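Local atomic coordinates of Lin2722 protein (Listeria innocua, PDB entry 3DS8), a protein that is of unknown function but has the alpha/beta-hydrolase fold and is probably a serine hydrolase of unidentified substrate. Residues 5-10 with 94-99; 33-38 with 51-56; 41-46 with 66-71; 209-214 with 248-253. All coordinates share one frame; numbering follows the deposited sequence. Where two conformers were deposited one is given.

Contact 1 of 4, residues 5-10 with 94-99; sequences PIILIH and TQMDGV
Gln-95 meets Pro-5 through its carbonyl, whose O lies 3.3 Å from CD of the proline ring just ahead of strand 6-9. At Met-96, a selenomethionine, CB packs on CG of the Pro-5 ring, the two side chains crossing at about a right angle. Its CG occupies the position between the backbone N and the carbonyl carbon (chi1 68°), and the extended chain carries CE along to CG2 of Ile-7, 3.8 Å away. Asp-97 starts the parallel pairing with two backbone bonds: its N gives to Pro-5 O (2.9 Å) and its O accepts from Ile-7 N (2.8 Å). Its carboxylate turns to other partners, Arg-59, Arg-125 and the backbone N of Lys-126, which together should balance its buried charge. Gly-98 lies opposite Ile-7, and CG2 of Ile-7 rests 3.6 Å from its CA, close packing on the face shared with Met-96. Val-99 then repeats the pattern, N to Ile-7 O and O from Ile-9 N, both at 2.8 Å. On the other face its CB touches CD2 of Leu-8 at 3.7 Å, the two side chains lying side by side and pointing the same way. These are central strands of the alpha/beta-hydrolase sheet: 6-9 runs between 61-66 and 95-101, strand 123-130 flanks 95-101 beyond, and helix 73-91 packs Leu-80 and Met-84 over Ile-7, Ile-9 and Met-96.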
loop_
_atom_site.group_PDB
_atom_site.type_symbol
_atom_site.label_atom_id
_atom_site.label_comp_id
_atom_site.label_asym_id
_atom_site.label_seq_id
_atom_site.Cartn_x
_atom_site.Cartn_y
_atom_site.Cartn_z
ATOM N N PRO A 5 -3.707 -9.803 9.963
ATOM C CA PRO A 5 -2.521 -8.981 10.159
ATOM C C PRO A 5 -2.521 -7.751 9.275
ATOM O O PRO A 5 -3.223 -7.698 8.254
ATOM C CB PRO A 5 -1.355 -9.909 9.798
ATOM C CG PRO A 5 -1.949 -10.878 8.865
ATOM C CD PRO A 5 -3.398 -11.052 9.257
ATOM N N ILE A 6 -1.690 -6.808 9.657
ATOM C CA ILE A 6 -1.464 -5.609 8.864
ATOM C C ILE A 6 0.020 -5.556 8.511
ATOM O O ILE A 6 0.858 -5.406 9.396
ATOM C CB ILE A 6 -1.829 -4.359 9.651
ATOM C CG1 ILE A 6 -3.305 -4.409 10.130
ATOM C CG2 ILE A 6 -1.420 -3.097 8.792
ATOM C CD1 ILE A 6 -3.594 -3.381 11.232
ATOM N N ILE A 7 0.343 -5.741 7.233
ATOM C CA ILE A 7 1.732 -5.663 6.762
ATOM C C ILE A 7 2.077 -4.206 6.411
ATOM O O ILE A 7 1.357 -3.537 5.657
ATOM C CB ILE A 7 2.015 -6.613 5.607
ATOM C CG1 ILE A 7 3.509 -6.696 5.317
ATOM C CG2 ILE A 7 1.381 -6.224 4.313
ATOM C CD1 ILE A 7 3.871 -7.958 4.620
ATOM N N LEU A 8 3.184 -3.724 6.949
ATOM C CA LEU A 8 3.709 -2.357 6.691
ATOM C C LEU A 8 4.954 -2.477 5.837
ATOM O O LEU A 8 5.951 -3.135 6.208
ATOM C CB LEU A 8 4.063 -1.629 7.983
ATOM C CG LEU A 8 2.900 -1.524 8.977
ATOM C CD1 LEU A 8 3.404 -0.806 10.280
ATOM C CD2 LEU A 8 1.633 -0.878 8.363
ATOM N N ILE A 9 4.929 -1.794 4.692
ATOM C CA ILE A 9 6.019 -1.878 3.711
ATOM C C ILE A 9 6.573 -0.486 3.391
ATOM O O ILE A 9 5.818 0.402 2.991
ATOM C CB ILE A 9 5.623 -2.597 2.418
ATOM C CG1 ILE A 9 5.052 -3.972 2.738
ATOM C CG2 ILE A 9 6.837 -2.707 1.504
ATOM C CD1 ILE A 9 4.740 -4.822 1.531
ATOM N N HIS A 10 7.880 -0.355 3.559
ATOM C CA HIS A 10 8.626 0.873 3.315
ATOM C C HIS A 10 8.722 1.228 1.815
ATOM O O HIS A 10 8.394 0.405 0.946
ATOM C CB HIS A 10 10.031 0.751 3.939
ATOM C CG HIS A 10 10.845 -0.385 3.398
ATOM N ND1 HIS A 10 11.538 -0.303 2.209
ATOM C CD2 HIS A 10 11.029 -1.647 3.856
ATOM C CE1 HIS A 10 12.169 -1.450 1.995
ATOM N NE2 HIS A 10 11.876 -2.280 2.977
ATOM N N THR A 94 -5.489 -16.319 6.489
ATOM C CA THR A 94 -6.027 -16.440 5.134
ATOM C C THR A 94 -6.166 -15.092 4.423
ATOM O O THR A 94 -6.247 -15.060 3.201
ATOM C CB THR A 94 -7.369 -17.140 5.154
ATOM O OG1 THR A 94 -8.232 -16.436 6.031
ATOM C CG2 THR A 94 -7.210 -18.583 5.649
ATOM N N GLN A 95 -6.235 -14.010 5.212
ATOM C CA GLN A 95 -6.277 -12.618 4.716
ATOM C C GLN A 95 -5.247 -11.775 5.428
ATOM O O GLN A 95 -4.858 -12.098 6.537
ATOM C CB GLN A 95 -7.629 -11.975 4.979
ATOM C CG GLN A 95 -8.805 -12.689 4.369
ATOM C CD GLN A 95 -10.081 -11.912 4.590
ATOM O OE1 GLN A 95 -10.701 -11.993 5.653
ATOM N NE2 GLN A 95 -10.469 -11.151 3.592
HETATM N N MSE A 96 -4.851 -10.661 4.793
HETATM C CA MSE A 96 -4.051 -9.640 5.434
HETATM C C MSE A 96 -4.396 -8.284 4.816
HETATM O O MSE A 96 -4.836 -8.222 3.688
HETATM C CB MSE A 96 -2.591 -9.917 5.199
HETATM C CG MSE A 96 -2.190 -9.750 3.809
HETATM SE SE MSE A 96 -0.296 -10.281 3.633
HETATM C CE MSE A 96 0.212 -9.134 2.107
ATOM N N ASP A 97 -4.179 -7.237 5.578
ATOM C CA ASP A 97 -4.232 -5.863 5.074
ATOM C C ASP A 97 -2.797 -5.363 4.891
ATOM O O ASP A 97 -1.878 -5.928 5.463
ATOM C CB ASP A 97 -4.951 -4.992 6.059
ATOM C CG ASP A 97 -6.358 -5.421 6.279
ATOM O OD1 ASP A 97 -6.980 -5.939 5.349
ATOM O OD2 ASP A 97 -6.846 -5.176 7.392
ATOM N N GLY A 98 -2.580 -4.402 4.020
ATOM C CA GLY A 98 -1.247 -3.863 3.811
ATOM C C GLY A 98 -1.240 -2.360 3.632
ATOM O O GLY A 98 -2.156 -1.807 3.057
ATOM N N VAL A 99 -0.214 -1.724 4.168
ATOM C CA VAL A 99 0.039 -0.315 3.988
ATOM C C VAL A 99 1.432 -0.224 3.408
ATOM O O VAL A 99 2.384 -0.742 3.988
ATOM C CB VAL A 99 0.021 0.450 5.299
ATOM C CG1 VAL A 99 0.220 1.960 5.016
ATOM C CG2 VAL A 99 -1.280 0.204 6.074
#

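Contact 2 of 4, residues 33-38 with 51-56; sequences SNEALT and GKLTKD. With SO4 (sulfate ion), chain D.
A loop from the end of the hairpin strand 46-50 folds back past the start of strand 36-42, and the carboxylate of Glu-35 fastens the two together. Glu-35 reaches across with an extended chain and grips Thr-54: OE1 takes the backbone N of Thr-54 at 2.8 Å through its syn lone pair, in a nearly straight bond (168°). Thr-54 OG1, set between its backbone N and carbonyl carbon (chi1 75°), faces the same carboxylate, but is modelled only 2.4 Å from Glu-35 OE2, too short to be taken at face value. A water bridges Glu-35 OE1 and Lys-52 O, and a second links Ala-36 O to Lys-52 N. Further toward the loop end, Asn-34 ND2 donates a long 3.3 Å bond to Asp-56 O, which lies in its amide plane; OD1 accepts from Lys-58 N, so the amide is held at both ends. A sulfate, probably from the crystallisation liquor, also takes ND2 through O4 at 3.0 Å. Leu-37 CD1 packs on Leu-53 CG at 4.1 Å, the side chains crossing at about a right angle, and both touch Ile-62. The loop connects the antiparallel hairpin of strands 36-42 and 46-50, at one edge of the alpha/beta-hydrolase sheet, to parallel strand 61-66.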
loop_
_atom_site.group_PDB
_atom_site.type_symbol
_atom_site.label_atom_id
_atom_site.label_comp_id
_atom_site.label_asym_id
_atom_site.label_seq_id
_atom_site.Cartn_x
_atom_site.Cartn_y
_atom_site.Cartn_z
ATOM N N SER A 33 -4.005 -2.500 17.508
ATOM C CA SER A 33 -3.108 -3.657 17.318
ATOM C C SER A 33 -2.365 -3.852 18.613
ATOM O O SER A 33 -2.030 -2.874 19.269
ATOM C CB SER A 33 -2.108 -3.431 16.187
ATOM O OG SER A 33 -2.716 -3.322 14.908
ATOM N N ASN A 34 -2.105 -5.099 19.001
ATOM C CA ASN A 34 -1.440 -5.330 20.298
ATOM C C ASN A 34 -0.139 -6.143 20.228
ATOM O O ASN A 34 0.522 -6.380 21.267
ATOM C CB ASN A 34 -2.409 -5.893 21.325
ATOM C CG ASN A 34 -2.815 -7.311 21.051
ATOM O OD1 ASN A 34 -2.420 -7.902 20.045
ATOM N ND2 ASN A 34 -3.637 -7.865 21.939
ATOM N N GLU A 35 0.220 -6.591 19.034
ATOM C CA GLU A 35 1.453 -7.366 18.859
ATOM C C GLU A 35 2.049 -7.087 17.479
ATOM O O GLU A 35 1.336 -6.704 16.546
ATOM C CB GLU A 35 1.227 -8.875 18.984
ATOM C CG GLU A 35 0.655 -9.362 20.290
ATOM C CD GLU A 35 0.490 -10.892 20.351
ATOM O OE1 GLU A 35 1.221 -11.608 19.655
ATOM O OE2 GLU A 35 -0.333 -11.374 21.153
ATOM N N ALA A 36 3.372 -7.265 17.380
ATOM C CA ALA A 36 4.066 -7.070 16.109
ATOM C C ALA A 36 5.173 -8.100 15.928
ATOM O O ALA A 36 5.711 -8.632 16.901
ATOM C CB ALA A 36 4.655 -5.692 15.985
ATOM N N LEU A 37 5.480 -8.343 14.676
ATOM C CA LEU A 37 6.559 -9.208 14.226
ATOM C C LEU A 37 7.358 -8.399 13.177
ATOM O O LEU A 37 6.781 -7.581 12.459
ATOM C CB LEU A 37 5.905 -10.448 13.609
ATOM C CG LEU A 37 6.678 -11.596 13.055
ATOM C CD1 LEU A 37 5.750 -12.804 12.822
ATOM C CD2 LEU A 37 7.266 -11.119 11.833
ATOM N N THR A 38 8.684 -8.559 13.136
ATOM C CA THR A 38 9.480 -7.988 12.046
ATOM C C THR A 38 9.915 -9.116 11.120
ATOM O O THR A 38 10.370 -10.153 11.584
ATOM C CB THR A 38 10.683 -7.175 12.575
ATOM O OG1 THR A 38 10.188 -6.010 13.252
ATOM C CG2 THR A 38 11.638 -6.745 11.431
ATOM N N GLY A 51 10.351 -12.134 16.500
ATOM C CA GLY A 51 9.157 -12.047 17.311
ATOM C C GLY A 51 8.256 -13.255 17.093
ATOM O O GLY A 51 8.518 -14.094 16.237
ATOM N N LYS A 52 7.199 -13.341 17.859
ATOM C CA LYS A 52 6.266 -14.441 17.778
ATOM C C LYS A 52 4.903 -13.855 18.063
ATOM O O LYS A 52 4.744 -13.151 19.061
ATOM C CB LYS A 52 6.590 -15.485 18.852
ATOM C CG LYS A 52 5.572 -16.639 18.966
ATOM C CD LYS A 52 5.730 -17.559 17.782
ATOM C CE LYS A 52 4.622 -18.619 17.624
ATOM N NZ LYS A 52 5.108 -19.750 16.785
ATOM N N LEU A 53 3.914 -14.187 17.252
ATOM C CA LEU A 53 2.537 -13.750 17.522
ATOM C C LEU A 53 1.842 -14.810 18.343
ATOM O O LEU A 53 2.021 -16.020 18.087
ATOM C CB LEU A 53 1.793 -13.501 16.205
ATOM C CG LEU A 53 2.468 -12.488 15.297
ATOM C CD1 LEU A 53 1.767 -12.414 13.929
ATOM C CD2 LEU A 53 2.514 -11.110 15.978
ATOM N N THR A 54 1.088 -14.376 19.356
ATOM C CA THR A 54 0.381 -15.279 20.265
ATOM C C THR A 54 -1.045 -15.474 19.812
ATOM O O THR A 54 -1.522 -14.815 18.861
ATOM C CB THR A 54 0.333 -14.757 21.722
ATOM O OG1 THR A 54 -0.618 -13.687 21.840
ATOM C CG2 THR A 54 1.702 -14.271 22.178
ATOM N N LYS A 55 -1.723 -16.392 20.507
ATOM C CA LYS A 55 -3.152 -16.644 20.305
ATOM C C LYS A 55 -4.010 -15.429 20.645
ATOM O O LYS A 55 -5.131 -15.304 20.133
ATOM C CB LYS A 55 -3.627 -17.855 21.141
ATOM C CG LYS A 55 -3.372 -17.739 22.642
ATOM C CD LYS A 55 -3.791 -19.020 23.385
ATOM C CE LYS A 55 -3.737 -18.818 24.885
ATOM N NZ LYS A 55 -4.145 -20.074 25.604
ATOM N N ASP A 56 -3.500 -14.546 21.505
ATOM C CA ASP A 56 -4.226 -13.339 21.853
ATOM C C ASP A 56 -3.904 -12.149 20.941
ATOM O O ASP A 56 -4.313 -11.009 21.260
ATOM C CB ASP A 56 -3.951 -12.936 23.290
ATOM C CG ASP A 56 -4.424 -13.965 24.277
ATOM O OD1 ASP A 56 -5.616 -14.358 24.235
ATOM O OD2 ASP A 56 -3.591 -14.377 25.084
HETATM S S SO4 D . -4.859 -5.874 24.139
HETATM O O1 SO4 D . -5.333 -6.553 22.941
HETATM O O2 SO4 D . -4.942 -4.421 23.914
HETATM O O3 SO4 D . -5.704 -6.301 25.252
HETATM O O4 SO4 D . -3.479 -6.247 24.442
HETATM O O HOH W 1 3.683 -11.133 20.414
HETATM O O HOH W 2 6.567 -10.374 18.745
#

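Contact 3 of 4, residues 41-46 with 66-71; sequences VNSEGK and FEQNQA
Val-41 and Phe-66 form one parallel bridge, their CA atoms 5.3 Å apart, where the chain leaves strands 36-42 and 61-66. The bond Glu-67 N to Val-41 O, 3.0 Å and nearly straight, closes this pairing. After it 41-46 turns back on itself: Gly-45 N and Lys-46 N both donate to Asn-42 O, a G1 beta bulge, while 66-71 makes an inverse gamma turn centred on Gln-68. Beyond the bridge the segments are joined by side chains. Bent at chi2 (91°), the Gln-68 chain brings its amide against the turn, where OE1 accepts from Ser-43 N at 2.7 Å and, weakly, from Ser-43 OG. The other end of this amide, NE2, points to Asn-42 OD1, modelled at 2.5 Å, a hydrogen bond whose length is doubtful, with the two amide planes 48° apart. Asn-42 OD1 also accepts the N of Glu-44, two residues on, at 2.9 Å, an Asx turn, the donor lying above the carbonyl plane. On its other side Asn-42 ND2 gives to Glu-44 OE2 at 3.0 Å, so both ends of the amide are engaged and its rotation is fixed. One water joins Val-41 O, Gln-68 N and Gln-68 OE1 just past the last backbone bond. On the face of Val-41 and Phe-66, CG1 of the valine meets the ring obliquely at CD1, 3.5 Å away. That ring stacks with Trp-76 of helix 73-91, and Trp-79 of the same helix touches Ser-43 and Gln-68, so the turn after strand 36-42 and the loop after strand 61-66 both lie against the start of this helix.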
loop_
_atom_site.group_PDB
_atom_site.type_symbol
_atom_site.label_atom_id
_atom_site.label_comp_id
_atom_site.label_asym_id
_atom_site.label_seq_id
_atom_site.Cartn_x
_atom_site.Cartn_y
_atom_site.Cartn_z
ATOM N N VAL A 41 13.436 -9.978 4.051
ATOM C CA VAL A 41 13.735 -10.927 2.957
ATOM C C VAL A 41 14.894 -10.367 2.146
ATOM O O VAL A 41 15.095 -9.149 2.053
ATOM C CB VAL A 41 12.478 -11.255 2.064
ATOM C CG1 VAL A 41 11.924 -9.971 1.350
ATOM C CG2 VAL A 41 12.787 -12.354 0.973
ATOM N N ASN A 42 15.684 -11.290 1.612
ATOM C CA ASN A 42 16.843 -10.995 0.804
ATOM C C ASN A 42 16.731 -11.926 -0.401
ATOM O O ASN A 42 16.650 -13.152 -0.240
ATOM C CB ASN A 42 18.080 -11.316 1.626
ATOM C CG ASN A 42 19.377 -10.984 0.947
ATOM O OD1 ASN A 42 19.475 -10.804 -0.278
ATOM N ND2 ASN A 42 20.418 -10.946 1.751
ATOM N N SER A 43 16.792 -11.345 -1.585
ATOM C CA SER A 43 16.772 -12.096 -2.840
ATOM C C SER A 43 17.909 -13.108 -2.959
ATOM O O SER A 43 17.847 -13.962 -3.841
ATOM C CB SER A 43 16.857 -11.136 -4.034
ATOM O OG SER A 43 18.154 -10.575 -4.142
ATOM N N GLU A 44 18.948 -12.986 -2.119
ATOM C CA GLU A 44 20.064 -13.944 -2.053
ATOM C C GLU A 44 19.550 -15.297 -1.593
ATOM O O GLU A 44 20.164 -16.333 -1.896
ATOM C CB GLU A 44 21.146 -13.512 -1.042
ATOM C CG GLU A 44 21.984 -12.276 -1.408
ATOM C CD GLU A 44 22.771 -11.731 -0.195
ATOM O OE1 GLU A 44 23.342 -12.548 0.585
ATOM O OE2 GLU A 44 22.783 -10.482 -0.011
ATOM N N GLY A 45 18.463 -15.267 -0.821
ATOM C CA GLY A 45 17.747 -16.453 -0.409
ATOM C C GLY A 45 17.527 -16.614 1.098
ATOM O O GLY A 45 17.570 -17.758 1.557
ATOM N N LYS A 46 17.356 -15.520 1.853
ATOM C CA LYS A 46 17.125 -15.584 3.307
ATOM C C LYS A 46 15.811 -14.909 3.695
ATOM O O LYS A 46 15.482 -13.850 3.158
ATOM C CB LYS A 46 18.258 -14.912 4.073
ATOM C CG LYS A 46 19.666 -15.444 3.682
ATOM C CD LYS A 46 20.758 -15.010 4.658
ATOM C CE LYS A 46 22.112 -14.785 3.954
ATOM N NZ LYS A 46 23.054 -13.985 4.828
ATOM N N PHE A 66 12.709 -5.183 2.957
ATOM C CA PHE A 66 13.497 -5.747 1.857
ATOM C C PHE A 66 14.958 -5.331 1.975
ATOM O O PHE A 66 15.272 -4.133 1.907
ATOM C CB PHE A 66 12.964 -5.223 0.531
ATOM C CG PHE A 66 11.581 -5.678 0.198
ATOM C CD1 PHE A 66 11.372 -6.946 -0.288
ATOM C CD2 PHE A 66 10.485 -4.845 0.380
ATOM C CE1 PHE A 66 10.086 -7.388 -0.614
ATOM C CE2 PHE A 66 9.201 -5.290 0.114
ATOM C CZ PHE A 66 9.008 -6.569 -0.432
ATOM N N GLU A 67 15.878 -6.291 2.103
ATOM C CA GLU A 67 17.309 -5.931 2.150
ATOM C C GLU A 67 17.732 -5.197 0.859
ATOM O O GLU A 67 18.560 -4.271 0.890
ATOM C CB GLU A 67 18.201 -7.159 2.290
ATOM C CG GLU A 67 19.682 -6.751 2.378
ATOM C CD GLU A 67 20.590 -7.688 3.190
ATOM O OE1 GLU A 67 20.201 -8.837 3.509
ATOM O OE2 GLU A 67 21.717 -7.236 3.514
ATOM N N GLN A 68 17.170 -5.633 -0.255
ATOM C CA GLN A 68 17.381 -4.988 -1.548
ATOM C C GLN A 68 16.355 -3.872 -1.670
ATOM O O GLN A 68 15.326 -4.011 -2.333
ATOM C CB GLN A 68 17.288 -5.993 -2.697
ATOM C CG GLN A 68 18.530 -6.898 -2.768
ATOM C CD GLN A 68 18.404 -8.154 -1.976
ATOM O OE1 GLN A 68 17.327 -8.751 -1.925
ATOM N NE2 GLN A 68 19.519 -8.613 -1.393
ATOM N N ASN A 69 16.659 -2.768 -0.999
ATOM C CA ASN A 69 15.657 -1.728 -0.687
ATOM C C ASN A 69 15.535 -0.654 -1.765
ATOM O O ASN A 69 14.819 0.338 -1.596
ATOM C CB ASN A 69 15.891 -1.164 0.732
ATOM C CG ASN A 69 17.116 -0.247 0.834
ATOM O OD1 ASN A 69 17.972 -0.257 -0.024
ATOM N ND2 ASN A 69 17.234 0.484 1.950
ATOM N N GLN A 70 16.195 -0.870 -2.905
ATOM C CA GLN A 70 16.010 0.006 -4.092
ATOM C C GLN A 70 15.588 -0.790 -5.320
ATOM O O GLN A 70 15.572 -0.262 -6.430
ATOM C CB GLN A 70 17.268 0.813 -4.419
ATOM C CG GLN A 70 17.772 1.612 -3.289
ATOM C CD GLN A 70 17.152 2.966 -3.161
ATOM O OE1 GLN A 70 16.191 3.303 -3.844
ATOM N NE2 GLN A 70 17.721 3.785 -2.252
ATOM N N ALA A 71 15.160 -2.036 -5.123
ATOM C CA ALA A 71 14.708 -2.853 -6.249
ATOM C C ALA A 71 13.326 -2.476 -6.760
ATOM O O ALA A 71 12.563 -1.716 -6.130
ATOM C CB ALA A 71 14.753 -4.391 -5.841
HETATM O O HOH W 3 15.003 -7.798 -0.672
#

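Contact 4 of 4, residues 209-214 with 248-253; sequences AYIEDI and VIQLDY
Two carboxylates, of Glu-212 and Asp-252, each accept a backbone N-H of the facing segment and carry the pairing on beyond Gln-250, where strand 248-250 ends while 209-216 continues. Glu-212 OE1 accepts from Asp-252 N at 2.9 Å, approached on its anti side, and Asp-252 OD2 accepts from Ile-214 N at 3.0 Å, also on the anti side but 33° out of the carboxylate plane. The other oxygen of Glu-212, OE2, receives Tyr-210 OH at 2.6 Å on its anti lone pair, and Arg-200 forms a salt bridge with OE1. With both oxygens engaged, this buried carboxylate is held against rotation and probably stays ionised. Between the strands the backbone bonds run Tyr-210 N to Val-248 O, Gln-250 N to Tyr-210 O (2.8 Å) and Glu-212 N to Gln-250 O. They pair strands 209-216 and 248-250 in parallel, the closing step of a beta-alpha-beta unit whose crossover is helix 229-240, and place 248-250 at the outer edge of the alpha/beta-hydrolase sheet. Packing follows the two faces. With chi1 at 174°, the Tyr-210 ring lies where CD2 of Leu-251 meets its edge, in plane, 3.7 Å from CE2. On the opposite face Ile-211 CG2 touches Gln-250 OE1 at 3.8 Å, while Trp-237 and Phe-238 of the helix lie against Ile-211. At the far end CD1 of Ile-214 packs on Asp-252 CB, 3.7 Å away.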
loop_
_atom_site.group_PDB
_atom_site.type_symbol
_atom_site.label_atom_id
_atom_site.label_comp_id
_atom_site.label_asym_id
_atom_site.label_seq_id
_atom_site.Cartn_x
_atom_site.Cartn_y
_atom_site.Cartn_z
ATOM N N ALA A 209 -13.872 -1.456 -2.960
ATOM C CA ALA A 209 -13.814 -0.075 -2.540
ATOM C C ALA A 209 -12.563 0.566 -3.095
ATOM O O ALA A 209 -11.499 -0.050 -3.175
ATOM C CB ALA A 209 -13.821 0.035 -1.020
ATOM N N TYR A 210 -12.698 1.816 -3.496
ATOM C CA TYR A 210 -11.569 2.611 -3.912
ATOM C C TYR A 210 -11.808 4.018 -3.430
ATOM O O TYR A 210 -12.789 4.620 -3.808
ATOM C CB TYR A 210 -11.414 2.637 -5.437
ATOM C CG TYR A 210 -10.334 3.585 -5.869
ATOM C CD1 TYR A 210 -8.995 3.326 -5.575
ATOM C CD2 TYR A 210 -10.644 4.795 -6.536
ATOM C CE1 TYR A 210 -7.989 4.252 -5.917
ATOM C CE2 TYR A 210 -9.633 5.682 -6.935
ATOM C CZ TYR A 210 -8.297 5.396 -6.598
ATOM O OH TYR A 210 -7.300 6.280 -6.984
ATOM N N ILE A 211 -10.920 4.509 -2.574
ATOM C CA ILE A 211 -11.021 5.833 -1.961
ATOM C C ILE A 211 -9.730 6.606 -2.175
ATOM O O ILE A 211 -8.646 6.041 -2.017
ATOM C CB ILE A 211 -11.296 5.690 -0.442
ATOM C CG1 ILE A 211 -12.577 4.858 -0.199
ATOM C CG2 ILE A 211 -11.340 7.074 0.224
ATOM C CD1 ILE A 211 -13.055 4.835 1.281
ATOM N N GLU A 212 -9.839 7.881 -2.572
ATOM C CA GLU A 212 -8.683 8.751 -2.715
ATOM C C GLU A 212 -8.656 9.774 -1.584
ATOM O O GLU A 212 -9.741 10.248 -1.130
ATOM C CB GLU A 212 -8.786 9.502 -4.058
ATOM C CG GLU A 212 -8.713 8.564 -5.255
ATOM C CD GLU A 212 -8.775 9.253 -6.594
ATOM O OE1 GLU A 212 -9.232 10.401 -6.675
ATOM O OE2 GLU A 212 -8.332 8.615 -7.594
ATOM N N ASP A 213 -7.466 10.211 -1.178
ATOM C CA ASP A 213 -7.329 11.302 -0.186
ATOM C C ASP A 213 -6.107 12.099 -0.603
ATOM O O ASP A 213 -5.023 11.534 -0.737
ATOM C CB ASP A 213 -7.064 10.715 1.222
ATOM C CG ASP A 213 -6.310 11.719 2.231
ATOM O OD1 ASP A 213 -7.069 12.486 2.801
ATOM O OD2 ASP A 213 -4.990 11.731 2.461
ATOM N N ILE A 214 -6.295 13.367 -0.920
ATOM C CA ILE A 214 -5.174 14.251 -1.283
ATOM C C ILE A 214 -4.851 15.164 -0.115
ATOM O O ILE A 214 -5.758 15.792 0.455
ATOM C CB ILE A 214 -5.511 15.128 -2.487
ATOM C CG1 ILE A 214 -5.858 14.270 -3.705
ATOM C CG2 ILE A 214 -4.319 16.098 -2.804
ATOM C CD1 ILE A 214 -6.335 15.092 -4.884
ATOM N N VAL A 248 -17.913 0.930 -3.149
ATOM C CA VAL A 248 -17.694 2.337 -2.839
ATOM C C VAL A 248 -16.589 2.855 -3.755
ATOM O O VAL A 248 -15.559 2.206 -3.956
ATOM C CB VAL A 248 -17.280 2.520 -1.345
ATOM C CG1 VAL A 248 -16.764 3.970 -1.057
ATOM C CG2 VAL A 248 -18.370 2.164 -0.443
ATOM N N ILE A 249 -16.810 4.012 -4.358
ATOM C CA ILE A 249 -15.768 4.686 -5.091
ATOM C C ILE A 249 -15.801 6.148 -4.650
ATOM O O ILE A 249 -16.859 6.793 -4.705
ATOM C CB ILE A 249 -15.987 4.626 -6.641
ATOM C CG1 ILE A 249 -16.032 3.207 -7.171
ATOM C CG2 ILE A 249 -14.892 5.452 -7.427
ATOM C CD1 ILE A 249 -16.492 3.152 -8.655
ATOM N N GLN A 250 -14.669 6.686 -4.215
ATOM C CA GLN A 250 -14.640 8.083 -3.828
ATOM C C GLN A 250 -13.403 8.717 -4.408
ATOM O O GLN A 250 -12.272 8.270 -4.135
ATOM C CB GLN A 250 -14.674 8.213 -2.311
ATOM C CG GLN A 250 -14.962 9.600 -1.791
ATOM C CD GLN A 250 -15.223 9.573 -0.285
ATOM O OE1 GLN A 250 -14.749 8.641 0.443
ATOM N NE2 GLN A 250 -15.985 10.554 0.192
ATOM N N LEU A 251 -13.629 9.714 -5.253
ATOM C CA LEU A 251 -12.563 10.348 -6.014
ATOM C C LEU A 251 -12.409 11.758 -5.480
ATOM O O LEU A 251 -13.399 12.379 -5.059
ATOM C CB LEU A 251 -12.909 10.397 -7.496
ATOM C CG LEU A 251 -13.318 9.069 -8.149
ATOM C CD1 LEU A 251 -13.685 9.251 -9.632
ATOM C CD2 LEU A 251 -12.202 8.062 -7.979
ATOM N N ASP A 252 -11.160 12.238 -5.485
ATOM C CA ASP A 252 -10.805 13.594 -5.119
ATOM C C ASP A 252 -10.433 14.355 -6.388
ATOM O O ASP A 252 -9.446 13.978 -7.022
ATOM C CB ASP A 252 -9.579 13.495 -4.203
ATOM C CG ASP A 252 -9.622 14.438 -3.057
ATOM O OD1 ASP A 252 -10.215 15.545 -3.226
ATOM O OD2 ASP A 252 -9.007 14.073 -2.000
ATOM N N TYR A 253 -11.144 15.438 -6.709
ATOM C CA TYR A 253 -11.062 16.048 -8.046
ATOM C C TYR A 253 -10.324 17.329 -8.429
ATOM O O TYR A 253 -10.160 17.541 -9.638
ATOM C CB TYR A 253 -12.463 16.178 -8.597
ATOM C CG TYR A 253 -12.785 15.124 -9.585
ATOM C CD1 TYR A 253 -12.173 13.859 -9.533
ATOM C CD2 TYR A 253 -13.717 15.367 -10.571
ATOM C CE1 TYR A 253 -12.493 12.894 -10.438
ATOM C CE2 TYR A 253 -14.033 14.419 -11.464
ATOM C CZ TYR A 253 -13.436 13.175 -11.383
ATOM O OH TYR A 253 -13.755 12.249 -12.302
#

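From the N terminus, strand 6-9 opens the longest loop, which contact 1 closes when strand 95-101 pairs alongside it. Contacts 2 and 3 are nested inside it. Both use strand 36-42, one at each end, and their segments alternate along the chain, so the loops cross: contact 2 ties in the loop after strand 46-50, contact 3 the loop leading into helix 73-91. Contact 1 touches both, through Ile-6 on Ser-33 and through Ile-9 and His-10 on Phe-66. Contact 4 follows in series, its strands 209-216 and 248-250 finishing the far edge of the same sheet, with its centre about 33 Å from that of contact 3.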